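Local structure of ZmpA Glycopeptidase (Clostridium perfringens, 6XSX) at residues L110-A115 against L244-N249; N189-Y194 against A265-A270; G225-S230 against F369-R374. The protein probably cleaves the peptide backbone of glycosylated proteins as a metalloprotease of the M60 family, the deposited chain being its catalytic module cut from a much longer protein. One frame throughout, in Å; residues are numbered along the deposited sequence.

How the contacts relate
Contacts 1 and 2 sit side by side, their centres 13 Å apart, at the C-terminal ends of the parallel neighbours 186-190 and 240-244, where contact 1 also brings in the loop before strand 117-123. They touch where L244 CD2 packs on T191 CG2, 3.6 Å away, and L244 N probably bonds N189 O (3.1 Å). Contact 3 lies on the opposite side of the chain's centre, its nearest atoms about 21 Å from either. All three are partly buried. Contact 1 joins two loops through an indole face and a salt bridge, contact 2 uses a glutamine amide at a helix start, and contact 3 binds the carbonyl ending helix 206-224 with a glutamine of helix 365-375 and stacks a guanidinium on a phenyl ring.

Contact 1 of 3, residues L110-A115 against L244-N249; sequences LRPGTA and LKWLDN
One face of the W246 indole carries the backbone of L110 and R111 and the ring of P112. R111 CA lies over the five-membered ring, 3.8 Å from its centroid, P112 CD over the six-membered ring at 4.0 Å, and L110 O sits above the rim, 3.4 Å from CZ3. Both carbons make CH-pi contacts. The R111 guanidinium is turned 69° from the indole and has W246 CB over one face; at its edge, in plane, are D248 OD1 and a water. With CG anti to the backbone N (chi1 -173°) the arginine chain leaves alongside the indole, CG 3.8 Å from W246 CD1, then bends at chi3. NH1 thereby forms a long salt bridge to D248 OD1 (3.4 Å), and the water joins NH1 to D248 OD2. NH2 comes 2.9 Å from K245 O and also touches the L244 methyl CD1. The stronger partners lie outside: D82 takes NE in a salt bridge, and N263 bonds both NH1 and D248 OD1. A type II turn, R111 to T114, follows. Two carboxylates thus flank one buried guanidinium, which probably stays charged while pinning two inter-strand loops of the M60 module together.

Contact 2 of 3, residues N189-Y194 against A265-A270; sequences NVTATY and AEQGGA
A265 meets Y194 through a water that donates to A265 O and lies in plane at the edge of the tyrosine ring, 2.8 Å from OH. E266 follows at the N-cap position of helix 267-272, and its O accepts the first-turn bond from A270 N. Q267 carries the contact. Its CB lies over the centre of the Y194 ring, 3.5 Å from the centroid and 13° off the normal, a CH-pi contact; the amide beyond stacks against the CB end of the same ring, planes 30° apart. CG stands anti to the carbonyl carbon (chi1 -72°) and the chain runs on extended, which carries OE1 across to T191. There OE1 accepts twice: T191 N approaches nearly along the C=O axis at 3.0 Å, an almost straight bond, while T191 OG1 donates in the carbonyl plane, on a lone pair, at 2.9 Å. NE2 is held by K264 O and by a second water. V190 CG1 packs on the aliphatic part of Q267, 4.0 Å from CG. G268 brings its N to 2.9 Å from Y194 OH, the glycine letting that oxygen come close to the backbone. The methyl of A270 faces V190 CG1 at a looser 4.3 Å, with F262 of strand 259-262 packed against both. T191 is itself the N-cap of helix 192-202, OG1 accepting from Y194 N. One hydroxyl therefore caps a helix while donating to the glutamine, whose amide orientation is fixed by donors at OE1 and acceptors at NE2; the polar link joins the starts of two helices that follow sheet strands.

Contact 3 of 3, residues G225-S230 against F369-R374; sequences GFDESS and FEQEFR
G225 ends helix 206-224 in a Schellman motif, with positive phi, F226 is the centre of an inverse gamma turn, and the G225 carbonyl faces helix 365-375. Q371 reaches that carbonyl: its chain is extended beyond CG, and NE2 donates to G225 O at 2.9 Å, the donor tilted 17° from the carbonyl plane. The same NE2 lies beside the D227 carboxylate, whose plane is turned 49° from the amide. R374 lies one turn further along the helix. Bent at chi3, it lays its guanidinium flat on the F226 ring, planes 16° apart, in a cation-pi stack with CZ 4.0 Å from the centroid and offset toward the rim. Q371 CA covers the opposite face, so the group is held between its own helix and the phenyl ring. G225 O lies near the guanidinium plane, at the edge. NH1 is bonded to N233 OD1 and to W224 O, adding a side-chain donor to the helix C-terminus. On the loop side D227 makes an Asx turn, accepting from S229 N. Its OD1 is gripped twice: S229 N comes from above the carboxylate plane, whereas S229 OG donates on the syn side at 2.7 Å.

Contact 1 of 3, residues L110-A115 against L244-N249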
loop_
_atom_site.group_PDB
_atom_site.type_symbol
_atom_site.label_atom_id
_atom_site.label_comp_id
_atom_site.label_asym_id
_atom_site.label_seq_id
_atom_site.Cartn_x
_atom_site.Cartn_y
_atom_site.Cartn_z
ATOM N N LEU A 110 5.681 -7.437 -25.132
ATOM C CA LEU A 110 4.771 -6.303 -25.213
ATOM C C LEU A 110 3.346 -6.791 -25.453
ATOM O O LEU A 110 3.146 -7.809 -26.113
ATOM C CB LEU A 110 5.205 -5.394 -26.364
ATOM C CG LEU A 110 6.658 -4.910 -26.355
ATOM C CD1 LEU A 110 6.852 -3.856 -27.433
ATOM C CD2 LEU A 110 7.063 -4.371 -24.990
ATOM N N ARG A 111 2.357 -6.032 -24.959
ATOM C CA ARG A 111 0.979 -6.375 -25.272
ATOM C C ARG A 111 0.851 -6.434 -26.790
ATOM O O ARG A 111 1.371 -5.566 -27.484
ATOM C CB ARG A 111 -0.026 -5.369 -24.703
ATOM C CG ARG A 111 -1.480 -5.795 -24.868
ATOM C CD ARG A 111 -2.488 -4.777 -24.358
ATOM N NE ARG A 111 -2.085 -4.168 -23.089
ATOM C CZ ARG A 111 -2.364 -4.657 -21.880
ATOM N NH1 ARG A 111 -3.049 -5.785 -21.760
ATOM N NH2 ARG A 111 -1.956 -4.019 -20.794
ATOM N N PRO A 112 0.206 -7.478 -27.352
ATOM C CA PRO A 112 0.049 -7.575 -28.801
ATOM C C PRO A 112 -0.493 -6.269 -29.382
ATOM O O PRO A 112 -1.451 -5.695 -28.857
ATOM C CB PRO A 112 -0.916 -8.766 -28.929
ATOM C CG PRO A 112 -0.538 -9.648 -27.752
ATOM C CD PRO A 112 -0.343 -8.647 -26.635
ATOM N N GLY A 113 0.172 -5.790 -30.436
ATOM C CA GLY A 113 -0.250 -4.620 -31.189
ATOM C C GLY A 113 0.375 -3.320 -30.680
ATOM O O GLY A 113 -0.061 -2.237 -31.052
ATOM N N THR A 114 1.358 -3.419 -29.780
ATOM C CA THR A 114 1.983 -2.214 -29.258
ATOM C C THR A 114 3.137 -1.822 -30.173
ATOM O O THR A 114 3.971 -2.659 -30.510
ATOM C CB THR A 114 2.492 -2.408 -27.824
ATOM O OG1 THR A 114 1.444 -3.047 -27.096
ATOM C CG2 THR A 114 2.889 -1.112 -27.145
ATOM N N ALA A 115 3.171 -0.536 -30.546
ATOM C CA ALA A 115 4.273 0.042 -31.297
ATOM C C ALA A 115 5.574 -0.102 -30.507
ATOM O O ALA A 115 5.570 -0.070 -29.277
ATOM C CB ALA A 115 3.968 1.492 -31.593
ATOM N N LEU A 244 1.098 1.215 -16.818
ATOM C CA LEU A 244 0.396 0.198 -17.571
ATOM C C LEU A 244 1.380 -0.925 -17.880
ATOM O O LEU A 244 2.497 -0.667 -18.328
ATOM C CB LEU A 244 -0.110 0.859 -18.856
ATOM C CG LEU A 244 -0.767 -0.062 -19.882
ATOM C CD1 LEU A 244 -1.994 -0.741 -19.283
ATOM C CD2 LEU A 244 -1.143 0.726 -21.132
ATOM N N LYS A 245 0.948 -2.163 -17.628
ATOM C CA LYS A 245 1.743 -3.329 -17.974
ATOM C C LYS A 245 0.829 -4.380 -18.592
ATOM O O LYS A 245 -0.378 -4.387 -18.359
ATOM C CB LYS A 245 2.401 -3.913 -16.724
ATOM C CG LYS A 245 3.532 -3.107 -16.111
ATOM C CD LYS A 245 4.296 -3.928 -15.090
ATOM C CE LYS A 245 5.258 -3.099 -14.271
ATOM N NZ LYS A 245 6.065 -3.969 -13.388
ATOM N N TRP A 246 1.432 -5.291 -19.358
ATOM C CA TRP A 246 0.676 -6.377 -19.954
ATOM C C TRP A 246 0.659 -7.537 -18.962
ATOM O O TRP A 246 1.637 -8.270 -18.856
ATOM C CB TRP A 246 1.313 -6.758 -21.299
ATOM C CG TRP A 246 0.701 -7.941 -21.985
ATOM C CD1 TRP A 246 -0.625 -8.256 -22.059
ATOM C CD2 TRP A 246 1.395 -8.947 -22.749
ATOM N NE1 TRP A 246 -0.801 -9.401 -22.789
ATOM C CE2 TRP A 246 0.419 -9.840 -23.235
ATOM C CE3 TRP A 246 2.740 -9.183 -23.067
ATOM C CZ2 TRP A 246 0.754 -10.958 -24.004
ATOM C CZ3 TRP A 246 3.071 -10.281 -23.833
ATOM C CH2 TRP A 246 2.087 -11.160 -24.296
ATOM N N LEU A 247 -0.443 -7.683 -18.217
ATOM C CA LEU A 247 -0.431 -8.602 -17.090
ATOM C C LEU A 247 -1.428 -9.739 -17.302
ATOM O O LEU A 247 -1.731 -10.467 -16.359
ATOM C CB LEU A 247 -0.746 -7.824 -15.808
ATOM C CG LEU A 247 0.221 -6.689 -15.477
ATOM C CD1 LEU A 247 -0.140 -6.038 -14.144
ATOM C CD2 LEU A 247 1.653 -7.204 -15.447
ATOM N N ASP A 248 -1.900 -9.907 -18.545
ATOM C CA ASP A 248 -3.002 -10.808 -18.851
ATOM C C ASP A 248 -2.746 -12.196 -18.271
ATOM O O ASP A 248 -3.667 -12.816 -17.744
ATOM C CB ASP A 248 -3.266 -10.896 -20.356
ATOM C CG ASP A 248 -3.922 -9.655 -20.931
ATOM O OD1 ASP A 248 -4.085 -8.666 -20.187
ATOM O OD2 ASP A 248 -4.287 -9.697 -22.118
ATOM N N ASN A 249 -1.495 -12.660 -18.375
ATOM C CA ASN A 249 -1.115 -14.020 -18.019
ATOM C C ASN A 249 -0.661 -14.088 -16.559
ATOM O O ASN A 249 -0.734 -15.150 -15.945
ATOM C CB ASN A 249 -0.057 -14.597 -18.972
ATOM C CG ASN A 249 -0.433 -14.531 -20.441
ATOM O OD1 ASN A 249 -1.569 -14.814 -20.822
ATOM N ND2 ASN A 249 0.523 -14.168 -21.283
HETATM O O HOH W 1 -4.462 -7.465 -23.482
#

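Contact 2 of 3, residues N189-Y194 against A265-A270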
loop_
_atom_site.group_PDB
_atom_site.type_symbol
_atom_site.label_atom_id
_atom_site.label_comp_id
_atom_site.label_asym_id
_atom_site.label_seq_id
_atom_site.Cartn_x
_atom_site.Cartn_y
_atom_site.Cartn_z
ATOM N N ASN A 189 1.541 6.488 -15.503
ATOM C CA ASN A 189 1.811 6.240 -16.910
ATOM C C ASN A 189 0.696 5.362 -17.474
ATOM O O ASN A 189 0.548 4.217 -17.043
ATOM C CB ASN A 189 3.178 5.562 -17.066
ATOM C CG ASN A 189 3.436 5.005 -18.451
ATOM O OD1 ASN A 189 3.209 3.818 -18.703
ATOM N ND2 ASN A 189 3.914 5.855 -19.348
ATOM N N VAL A 190 -0.056 5.909 -18.446
ATOM C CA VAL A 190 -1.173 5.240 -19.105
ATOM C C VAL A 190 -1.114 5.563 -20.599
ATOM O O VAL A 190 -0.185 6.235 -21.044
ATOM C CB VAL A 190 -2.531 5.697 -18.529
ATOM C CG1 VAL A 190 -2.772 5.217 -17.104
ATOM C CG2 VAL A 190 -2.711 7.209 -18.638
ATOM N N THR A 191 -2.111 5.098 -21.372
ATOM C CA THR A 191 -2.196 5.468 -22.782
ATOM C C THR A 191 -2.883 6.825 -22.921
ATOM O O THR A 191 -3.722 7.192 -22.096
ATOM C CB THR A 191 -2.979 4.458 -23.639
ATOM O OG1 THR A 191 -4.362 4.440 -23.273
ATOM C CG2 THR A 191 -2.409 3.056 -23.625
ATOM N N ALA A 192 -2.555 7.534 -24.008
ATOM C CA ALA A 192 -3.151 8.829 -24.316
ATOM C C ALA A 192 -4.633 8.672 -24.669
ATOM O O ALA A 192 -5.459 9.490 -24.265
ATOM C CB ALA A 192 -2.386 9.507 -25.427
ATOM N N THR A 193 -4.951 7.616 -25.425
ATOM C CA THR A 193 -6.296 7.380 -25.923
ATOM C C THR A 193 -7.251 7.127 -24.757
ATOM O O THR A 193 -8.361 7.668 -24.729
ATOM C CB THR A 193 -6.328 6.260 -26.973
ATOM O OG1 THR A 193 -5.755 5.112 -26.357
ATOM C CG2 THR A 193 -5.544 6.592 -28.226
ATOM N N TYR A 194 -6.799 6.324 -23.786
ATOM C CA TYR A 194 -7.605 6.047 -22.609
ATOM C C TYR A 194 -7.718 7.295 -21.732
ATOM O O TYR A 194 -8.811 7.648 -21.290
ATOM C CB TYR A 194 -7.052 4.845 -21.835
ATOM C CG TYR A 194 -7.942 4.411 -20.701
ATOM C CD1 TYR A 194 -8.055 5.178 -19.550
ATOM C CD2 TYR A 194 -8.686 3.245 -20.785
ATOM C CE1 TYR A 194 -8.882 4.797 -18.510
ATOM C CE2 TYR A 194 -9.513 2.846 -19.747
ATOM C CZ TYR A 194 -9.609 3.625 -18.606
ATOM O OH TYR A 194 -10.428 3.249 -17.578
ATOM N N ALA A 265 -7.385 -2.556 -18.242
ATOM C CA ALA A 265 -8.720 -2.205 -17.784
ATOM C C ALA A 265 -8.644 -1.325 -16.539
ATOM O O ALA A 265 -9.644 -0.735 -16.145
ATOM C CB ALA A 265 -9.547 -3.449 -17.533
ATOM N N GLU A 266 -7.464 -1.248 -15.920
ATOM C CA GLU A 266 -7.317 -0.565 -14.647
ATOM C C GLU A 266 -6.722 0.836 -14.830
ATOM O O GLU A 266 -6.371 1.492 -13.847
ATOM C CB GLU A 266 -6.498 -1.430 -13.674
ATOM C CG GLU A 266 -7.323 -2.486 -12.948
ATOM C CD GLU A 266 -7.766 -3.622 -13.856
ATOM O OE1 GLU A 266 -6.904 -4.225 -14.517
ATOM O OE2 GLU A 266 -8.978 -3.871 -13.938
ATOM N N GLN A 267 -6.639 1.312 -16.079
ATOM C CA GLN A 267 -6.086 2.633 -16.359
ATOM C C GLN A 267 -6.900 3.708 -15.641
ATOM O O GLN A 267 -6.324 4.652 -15.109
ATOM C CB GLN A 267 -5.975 2.915 -17.861
ATOM C CG GLN A 267 -4.868 2.122 -18.552
ATOM C CD GLN A 267 -4.896 2.333 -20.048
ATOM O OE1 GLN A 267 -4.285 3.270 -20.574
ATOM N NE2 GLN A 267 -5.610 1.458 -20.744
ATOM N N GLY A 268 -8.234 3.546 -15.630
ATOM C CA GLY A 268 -9.117 4.468 -14.927
ATOM C C GLY A 268 -8.885 4.485 -13.415
ATOM O O GLY A 268 -8.908 5.551 -12.796
ATOM N N GLY A 269 -8.660 3.300 -12.830
ATOM C CA GLY A 269 -8.257 3.202 -11.432
ATOM C C GLY A 269 -6.998 4.026 -11.151
ATOM O O GLY A 269 -6.907 4.720 -10.133
ATOM N N ALA A 270 -6.036 3.951 -12.081
ATOM C CA ALA A 270 -4.764 4.643 -11.960
ATOM C C ALA A 270 -4.978 6.159 -11.989
ATOM O O ALA A 270 -4.441 6.876 -11.143
ATOM C CB ALA A 270 -3.815 4.193 -13.053
HETATM O O HOH W 2 -5.736 1.357 -23.569
HETATM O O HOH W 3 -11.337 0.658 -17.739
#

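Contact 3 of 3, residues G225-S230 against F369-R374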
loop_
_atom_site.group_PDB
_atom_site.type_symbol
_atom_site.label_atom_id
_atom_site.label_comp_id
_atom_site.label_asym_id
_atom_site.label_seq_id
_atom_site.Cartn_x
_atom_site.Cartn_y
_atom_site.Cartn_z
ATOM N N GLY A 225 5.704 5.535 9.343
ATOM C CA GLY A 225 6.528 6.135 10.383
ATOM C C GLY A 225 7.724 6.940 9.869
ATOM O O GLY A 225 8.686 7.152 10.612
ATOM N N PHE A 226 7.660 7.408 8.612
ATOM C CA PHE A 226 8.665 8.331 8.093
ATOM C C PHE A 226 8.331 9.737 8.581
ATOM O O PHE A 226 7.652 10.493 7.896
ATOM C CB PHE A 226 8.775 8.243 6.567
ATOM C CG PHE A 226 9.329 6.933 6.069
ATOM C CD1 PHE A 226 10.694 6.689 6.087
ATOM C CD2 PHE A 226 8.483 5.943 5.591
ATOM C CE1 PHE A 226 11.203 5.477 5.641
ATOM C CE2 PHE A 226 8.993 4.733 5.146
ATOM C CZ PHE A 226 10.351 4.499 5.177
ATOM N N ASP A 227 8.788 10.068 9.793
ATOM C CA ASP A 227 8.328 11.274 10.463
ATOM C C ASP A 227 9.473 12.279 10.600
ATOM O O ASP A 227 9.323 13.299 11.266
ATOM C CB ASP A 227 7.672 10.925 11.804
ATOM C CG ASP A 227 8.623 10.219 12.754
ATOM O OD1 ASP A 227 9.742 9.879 12.332
ATOM O OD2 ASP A 227 8.239 10.017 13.912
ATOM N N GLU A 228 10.613 11.984 9.961
ATOM C CA GLU A 228 11.761 12.882 9.931
ATOM C C GLU A 228 12.509 12.821 11.265
ATOM O O GLU A 228 13.315 13.698 11.561
ATOM C CB GLU A 228 11.356 14.320 9.553
ATOM C CG GLU A 228 10.623 14.453 8.221
ATOM C CD GLU A 228 11.392 13.956 7.003
ATOM O OE1 GLU A 228 12.620 14.193 6.944
ATOM O OE2 GLU A 228 10.772 13.313 6.117
ATOM N N SER A 229 12.272 11.758 12.046
ATOM C CA SER A 229 12.851 11.624 13.373
ATOM C C SER A 229 14.299 11.134 13.305
ATOM O O SER A 229 15.027 11.222 14.291
ATOM C CB SER A 229 11.997 10.730 14.258
ATOM O OG SER A 229 11.955 9.396 13.764
ATOM N N SER A 230 14.709 10.606 12.143
ATOM C CA SER A 230 16.060 10.115 11.914
ATOM C C SER A 230 16.226 9.851 10.421
ATOM O O SER A 230 15.260 9.970 9.672
ATOM C CB SER A 230 16.309 8.850 12.686
ATOM O OG SER A 230 15.481 7.801 12.186
ATOM N N PHE A 369 5.760 0.470 15.175
ATOM C CA PHE A 369 6.223 -0.889 14.919
ATOM C C PHE A 369 7.209 -0.900 13.743
ATOM O O PHE A 369 8.310 -1.451 13.863
ATOM C CB PHE A 369 5.027 -1.827 14.736
ATOM C CG PHE A 369 5.326 -3.301 14.602
ATOM C CD1 PHE A 369 5.425 -4.114 15.720
ATOM C CD2 PHE A 369 5.444 -3.893 13.352
ATOM C CE1 PHE A 369 5.658 -5.475 15.598
ATOM C CE2 PHE A 369 5.683 -5.254 13.227
ATOM C CZ PHE A 369 5.785 -6.041 14.352
ATOM N N GLU A 370 6.820 -0.266 12.625
ATOM C CA GLU A 370 7.684 -0.147 11.453
ATOM C C GLU A 370 9.012 0.518 11.820
ATOM O O GLU A 370 10.065 0.088 11.341
ATOM C CB GLU A 370 7.013 0.613 10.301
ATOM C CG GLU A 370 6.011 -0.205 9.499
ATOM C CD GLU A 370 6.432 -1.616 9.109
ATOM O OE1 GLU A 370 6.523 -1.892 7.903
ATOM O OE2 GLU A 370 6.629 -2.453 10.017
ATOM N N GLN A 371 8.948 1.572 12.650
ATOM C CA GLN A 371 10.134 2.298 13.095
ATOM C C GLN A 371 11.097 1.366 13.836
ATOM O O GLN A 371 12.305 1.435 13.614
ATOM C CB GLN A 371 9.769 3.518 13.942
ATOM C CG GLN A 371 9.335 4.728 13.129
ATOM C CD GLN A 371 8.732 5.787 14.018
ATOM O OE1 GLN A 371 8.399 5.525 15.173
ATOM N NE2 GLN A 371 8.574 6.990 13.484
ATOM N N GLU A 372 10.565 0.485 14.693
ATOM C CA GLU A 372 11.424 -0.435 15.430
ATOM C C GLU A 372 12.190 -1.352 14.483
ATOM O O GLU A 372 13.383 -1.587 14.685
ATOM C CB GLU A 372 10.647 -1.280 16.438
ATOM C CG GLU A 372 10.159 -0.475 17.629
ATOM C CD GLU A 372 11.266 0.050 18.527
ATOM O OE1 GLU A 372 12.153 -0.736 18.890
ATOM O OE2 GLU A 372 11.240 1.247 18.845
ATOM N N PHE A 373 11.491 -1.889 13.472
ATOM C CA PHE A 373 12.094 -2.849 12.557
ATOM C C PHE A 373 13.073 -2.162 11.604
ATOM O O PHE A 373 14.004 -2.792 11.102
ATOM C CB PHE A 373 11.020 -3.677 11.839
ATOM C CG PHE A 373 10.614 -4.900 12.621
ATOM C CD1 PHE A 373 9.503 -4.877 13.449
ATOM C CD2 PHE A 373 11.383 -6.054 12.575
ATOM C CE1 PHE A 373 9.154 -5.990 14.199
ATOM C CE2 PHE A 373 11.036 -7.168 13.324
ATOM C CZ PHE A 373 9.918 -7.134 14.130
ATOM N N ARG A 374 12.862 -0.863 11.367
ATOM C CA ARG A 374 13.734 -0.128 10.467
ATOM C C ARG A 374 15.080 0.170 11.115
ATOM O O ARG A 374 16.078 0.288 10.407
ATOM C CB ARG A 374 13.102 1.184 10.003
ATOM C CG ARG A 374 12.519 1.106 8.603
ATOM C CD ARG A 374 12.486 2.447 7.896
ATOM N NE ARG A 374 11.753 3.491 8.599
ATOM C CZ ARG A 374 10.449 3.480 8.849
ATOM N NH1 ARG A 374 9.888 4.498 9.481
ATOM N NH2 ARG A 374 9.713 2.450 8.478
#